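Local coordinates for 6-aminohexanoate-cyclic-dimer hydrolase (Arthrobacter sp., PDB 3A2Q), which hydrolyses the cyclic dimer of 6-aminohexanoate, a by-product of nylon-6 manufacture, opening one amide bond to give the linear dimer, at residues A[183-188]-A[437-442]; A[386-391]-A[450-455]. The protein carries 1 engineered substitution. All blocks are in the same frame, centred on the assembly; numbering follows the deposited sequence.

Contact 1: A[183-188]-A[437-442]; sequences GVVGLK and SLPIGM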
loop_
_atom_site.group_PDB
_atom_site.type_symbol
_atom_site.label_atom_id
_atom_site.label_comp_id
_atom_site.label_asym_id
_atom_site.label_seq_id
_atom_site.Cartn_x
_atom_site.Cartn_y
_atom_site.Cartn_z
ATOM N N GLY A 183 -9.100 -7.295 -2.440
ATOM C CA GLY A 183 -9.047 -8.059 -3.677
ATOM C C GLY A 183 -8.442 -7.390 -4.895
ATOM O O GLY A 183 -8.945 -7.549 -6.010
ATOM N N VAL A 184 -7.368 -6.634 -4.696
ATOM C CA VAL A 184 -6.692 -5.982 -5.815
ATOM C C VAL A 184 -5.196 -6.253 -5.686
ATOM O O VAL A 184 -4.757 -6.860 -4.711
ATOM C CB VAL A 184 -6.941 -4.451 -5.838
ATOM C CG1 VAL A 184 -8.431 -4.171 -5.977
ATOM C CG2 VAL A 184 -6.391 -3.803 -4.579
ATOM N N VAL A 185 -4.422 -5.829 -6.683
ATOM C CA VAL A 185 -2.979 -6.021 -6.642
ATOM C C VAL A 185 -2.321 -4.842 -5.931
ATOM O O VAL A 185 -2.578 -3.688 -6.266
ATOM C CB VAL A 185 -2.379 -6.124 -8.057
ATOM C CG1 VAL A 185 -0.890 -6.419 -7.956
ATOM C CG2 VAL A 185 -3.081 -7.213 -8.845
ATOM N N GLY A 186 -1.471 -5.135 -4.952
ATOM C CA GLY A 186 -0.794 -4.076 -4.230
ATOM C C GLY A 186 0.690 -4.359 -4.139
ATOM O O GLY A 186 1.093 -5.389 -3.599
ATOM N N LEU A 187 1.507 -3.456 -4.667
ATOM C CA LEU A 187 2.948 -3.650 -4.631
ATOM C C LEU A 187 3.723 -2.646 -3.803
ATOM O O LEU A 187 3.533 -1.434 -3.942
ATOM C CB LEU A 187 3.527 -3.629 -6.050
ATOM C CG LEU A 187 5.060 -3.527 -6.126
ATOM C CD1 LEU A 187 5.682 -4.875 -5.785
ATOM C CD2 LEU A 187 5.480 -3.086 -7.518
ATOM N N LYS A 188 4.584 -3.162 -2.926
ATOM C CA LYS A 188 5.502 -2.327 -2.157
ATOM C C LYS A 188 6.815 -2.635 -2.885
ATOM O O LYS A 188 7.386 -3.720 -2.726
ATOM C CB LYS A 188 5.658 -2.785 -0.706
ATOM C CG LYS A 188 6.659 -1.907 0.062
ATOM C CD LYS A 188 7.206 -2.584 1.319
ATOM C CE LYS A 188 8.199 -3.687 0.991
ATOM N NZ LYS A 188 9.420 -3.169 0.302
ATOM N N SER A 437 1.144 -8.238 -3.324
ATOM C CA SER A 437 -0.003 -9.026 -2.881
ATOM C C SER A 437 -0.888 -9.219 -4.109
ATOM O O SER A 437 -1.242 -8.244 -4.769
ATOM C CB SER A 437 -0.796 -8.289 -1.801
ATOM O OG SER A 437 -1.889 -9.083 -1.367
ATOM N N LEU A 438 -1.222 -10.472 -4.414
ATOM C CA LEU A 438 -2.071 -10.806 -5.556
ATOM C C LEU A 438 -3.401 -11.322 -5.014
ATOM O O LEU A 438 -3.419 -12.135 -4.093
ATOM C CB LEU A 438 -1.404 -11.892 -6.408
ATOM C CG LEU A 438 -0.010 -11.551 -6.945
ATOM C CD1 LEU A 438 0.537 -12.736 -7.746
ATOM C CD2 LEU A 438 -0.088 -10.308 -7.813
ATOM N N PRO A 439 -4.529 -10.865 -5.590
ATOM C CA PRO A 439 -5.871 -11.281 -5.150
ATOM C C PRO A 439 -6.271 -12.671 -5.642
ATOM O O PRO A 439 -7.240 -12.830 -6.392
ATOM C CB PRO A 439 -6.763 -10.184 -5.717
ATOM C CG PRO A 439 -6.078 -9.847 -7.003
ATOM C CD PRO A 439 -4.612 -9.824 -6.631
ATOM N N ILE A 440 -5.527 -13.674 -5.192
ATOM C CA ILE A 440 -5.744 -15.058 -5.597
ATOM C C ILE A 440 -6.774 -15.845 -4.793
ATOM O O ILE A 440 -7.392 -16.775 -5.316
ATOM C CB ILE A 440 -4.399 -15.827 -5.566
ATOM C CG1 ILE A 440 -3.459 -15.255 -6.629
ATOM C CG2 ILE A 440 -4.623 -17.315 -5.781
ATOM C CD1 ILE A 440 -2.045 -15.830 -6.561
ATOM N N GLY A 441 -6.974 -15.481 -3.531
ATOM C CA GLY A 441 -7.921 -16.225 -2.721
ATOM C C GLY A 441 -9.178 -15.505 -2.271
ATOM O O GLY A 441 -9.312 -14.290 -2.418
ATOM N N MET A 442 -10.103 -16.291 -1.726
ATOM C CA MET A 442 -11.372 -15.799 -1.196
ATOM C C MET A 442 -11.702 -16.646 0.027
ATOM O O MET A 442 -11.482 -17.859 0.029
ATOM C CB MET A 442 -12.497 -15.949 -2.230
ATOM C CG MET A 442 -12.402 -15.009 -3.414
ATOM S SD MET A 442 -12.669 -13.285 -2.964
ATOM C CE MET A 442 -14.455 -13.267 -2.734
HETATM O O HOH W 1 -4.205 -9.106 -3.103
#

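Contact 2: A[386-391]-A[450-455]; sequences LPTVTR and GVQIVA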
loop_
_atom_site.group_PDB
_atom_site.type_symbol
_atom_site.label_atom_id
_atom_site.label_comp_id
_atom_site.label_asym_id
_atom_site.label_seq_id
_atom_site.Cartn_x
_atom_site.Cartn_y
_atom_site.Cartn_z
ATOM N N LEU A 386 3.843 -16.467 0.676
ATOM C CA LEU A 386 3.185 -16.536 1.971
ATOM C C LEU A 386 1.922 -15.690 1.927
ATOM O O LEU A 386 1.777 -14.828 1.061
ATOM C CB LEU A 386 4.114 -16.027 3.079
ATOM C CG LEU A 386 4.433 -14.526 3.139
ATOM C CD1 LEU A 386 5.175 -14.232 4.434
ATOM C CD2 LEU A 386 5.266 -14.101 1.938
ATOM N N PRO A 387 0.972 -15.944 2.846
ATOM C CA PRO A 387 -0.264 -15.151 2.850
ATOM C C PRO A 387 0.087 -13.687 3.085
ATOM O O PRO A 387 1.071 -13.396 3.759
ATOM C CB PRO A 387 -1.054 -15.741 4.024
ATOM C CG PRO A 387 -0.527 -17.143 4.137
ATOM C CD PRO A 387 0.947 -16.989 3.882
ATOM N N THR A 388 -0.693 -12.762 2.533
ATOM C CA THR A 388 -0.399 -11.353 2.755
ATOM C C THR A 388 -0.792 -11.009 4.194
ATOM O O THR A 388 -0.027 -10.363 4.907
ATOM C CB THR A 388 -1.164 -10.449 1.775
ATOM O OG1 THR A 388 -0.847 -10.832 0.435
ATOM C CG2 THR A 388 -0.759 -8.985 1.970
ATOM N N VAL A 389 -1.982 -11.439 4.612
ATOM C CA VAL A 389 -2.439 -11.195 5.983
ATOM C C VAL A 389 -2.611 -12.541 6.685
ATOM O O VAL A 389 -2.694 -13.582 6.025
ATOM C CB VAL A 389 -3.757 -10.386 6.023
ATOM C CG1 VAL A 389 -3.547 -9.040 5.351
ATOM C CG2 VAL A 389 -4.882 -11.158 5.352
ATOM N N THR A 390 -2.674 -12.533 8.014
ATOM C CA THR A 390 -2.763 -13.789 8.761
ATOM C C THR A 390 -4.096 -14.112 9.422
ATOM O O THR A 390 -4.210 -15.127 10.116
ATOM C CB THR A 390 -1.692 -13.840 9.858
ATOM O OG1 THR A 390 -2.088 -12.998 10.951
ATOM C CG2 THR A 390 -0.356 -13.348 9.317
ATOM N N ARG A 391 -5.095 -13.265 9.201
ATOM C CA ARG A 391 -6.414 -13.454 9.794
ATOM C C ARG A 391 -7.534 -13.062 8.847
ATOM O O ARG A 391 -7.302 -12.457 7.800
ATOM C CB ARG A 391 -6.540 -12.590 11.045
ATOM C CG ARG A 391 -6.297 -11.111 10.758
ATOM C CD ARG A 391 -6.826 -10.217 11.868
ATOM N NE ARG A 391 -8.280 -10.303 11.980
ATOM C CZ ARG A 391 -8.985 -9.735 12.954
ATOM N NH1 ARG A 391 -8.367 -9.037 13.900
ATOM N NH2 ARG A 391 -10.305 -9.865 12.984
ATOM N N GLY A 450 -5.401 -12.220 0.057
ATOM C CA GLY A 450 -4.257 -12.036 -0.815
ATOM C C GLY A 450 -3.124 -13.021 -0.583
ATOM O O GLY A 450 -2.962 -13.566 0.512
ATOM N N VAL A 451 -2.356 -13.276 -1.640
ATOM C CA VAL A 451 -1.193 -14.149 -1.555
ATOM C C VAL A 451 0.002 -13.233 -1.831
ATOM O O VAL A 451 -0.001 -12.466 -2.804
ATOM C CB VAL A 451 -1.258 -15.291 -2.593
ATOM C CG1 VAL A 451 0.029 -16.098 -2.559
ATOM C CG2 VAL A 451 -2.443 -16.200 -2.275
ATOM N N GLN A 452 1.003 -13.298 -0.961
ATOM C CA GLN A 452 2.175 -12.437 -1.073
ATOM C C GLN A 452 3.388 -13.146 -1.665
ATOM O O GLN A 452 3.659 -14.307 -1.355
ATOM C CB GLN A 452 2.538 -11.872 0.312
ATOM C CG GLN A 452 3.567 -10.736 0.275
ATOM C CD GLN A 452 3.894 -10.138 1.642
ATOM O OE1 GLN A 452 4.453 -9.046 1.725
ATOM N NE2 GLN A 452 3.559 -10.857 2.714
ATOM N N ILE A 453 4.114 -12.431 -2.516
ATOM C CA ILE A 453 5.319 -12.966 -3.137
ATOM C C ILE A 453 6.418 -11.943 -2.856
ATOM O O ILE A 453 6.212 -10.745 -3.048
ATOM C CB ILE A 453 5.168 -13.103 -4.671
ATOM C CG1 ILE A 453 3.809 -13.708 -5.022
ATOM C CG2 ILE A 453 6.289 -13.970 -5.217
ATOM C CD1 ILE A 453 3.562 -15.057 -4.426
ATOM N N VAL A 454 7.573 -12.418 -2.401
ATOM C CA VAL A 454 8.701 -11.546 -2.081
ATOM C C VAL A 454 9.948 -11.982 -2.854
ATOM O O VAL A 454 10.333 -13.146 -2.795
ATOM C CB VAL A 454 9.049 -11.615 -0.576
ATOM C CG1 VAL A 454 10.104 -10.566 -0.241
ATOM C CG2 VAL A 454 7.787 -11.422 0.269
ATOM N N ALA A 455 10.576 -11.043 -3.553
ATOM C CA ALA A 455 11.786 -11.330 -4.321
ATOM C C ALA A 455 12.989 -10.641 -3.684
ATOM O O ALA A 455 12.843 -9.863 -2.740
ATOM C CB ALA A 455 11.614 -10.865 -5.762
HETATM O O HOH W 2 -3.783 -13.070 3.097
#

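Contact 1: A[183-188]-A[437-442]
G186 and S437 form an antiparallel hydrogen-bonded pair, G186 N to S437 O at 3.1 Å and S437 N to G186 O at 2.9 Å, where strands 185-188 and 437-442 run at 164° with axes 5.1 Å apart. S437 O serves twice: the amide of G186 lies in its carbonyl plane, and V185 CA approaches it at 3.4 Å in a CA-H...O contact. Past this pair the segments share no backbone bond, and P439, which has no N-H to offer, suits the position. The P439 ring lies against the backbone of G183 and V184, with CB 3.4 Å from G183 C. G183 ends helix 176-182 in a Schellman motif, whose positive phi favours glycine. Strand 185-188 thus follows that helix directly into the central sheet of the amidase fold. V185 spreads its two methyls over two partners: CG1, anti to the backbone N (chi1 -176°), lies 4.0 Å from L438 CD2, the two side chains pointing the same way, while CG2 meets P439 CD at 3.8 Å. Such branched and long apolar residues suit a face covered by I222 of helix 219-229 and L470 of helix 460-473. S437 OG, also anti to its own amide nitrogen, hydrogen-bonds T388 and is also hydrogen-bonded to water 1, which in turn bonds V184 O at 2.8 Å.

Contact 2: A[386-391]-A[450-455]
Neighbouring antiparallel strands of the central sheet, 383-387 and 448-455, meet here where the first gives way to a loop. L386 and Q452 form a hydrogen-bonded pair: L386 N reaches Q452 O at 3.0 Å, and Q452 N returns to L386 O at 2.7 Å. P387, lacking an N-H, suits the non-hydrogen-bonded place opposite V451. One residue on, T388 N donates to G450 O at 3.1 Å from above the carbonyl plane, and water 2 bridges that oxygen to V389 N. A CB at G450 would come within 3.1 Å of T388 OG1, which is why glycine suits the place; the threonine hydroxyl itself bonds S437. L386 CG stands between backbone N and carbonyl carbon (chi1 70°), which lays the side chain alongside Q452, with CD2 3.7 Å from Q452 NE2 and 4.0 Å from V454 CG2. The extended Q452 chain carries OE1 to the guanidinium of R176 (NH1) and NE2 to the carbonyl of F424. Shortening L386 to an alanine would probably open a gap beside V454 and remove the wall along the glutamine's amide. The pairing belongs to the mixed central sheet of the amidase fold, at the point where strand 383-387 runs out into a loop.

Overall arrangement
The centres of the two contacts lie 8 Å apart in one mixed sheet, on adjoining strands in the order 185-188, 435-442, 448-455, 383-387. Along the chain their segments alternate, 183-188, 386-391, 437-442 and 450-455, so the successive strands 435-442 and 448-455 fill the space between two earlier strands from distant parts of the sequence. L438 N and V451 O, 2.8 Å apart, probably hydrogen-bond between the middle strands, and I440 CB packs against V451 CG2. G186 lies about 10 Å, and the T388 side chain about 11 Å, from the side chain of A174, the engineered alanine where the probable acyl-ester nucleophile belongs. The shared sheet places both contacts close to, but not in, the active site.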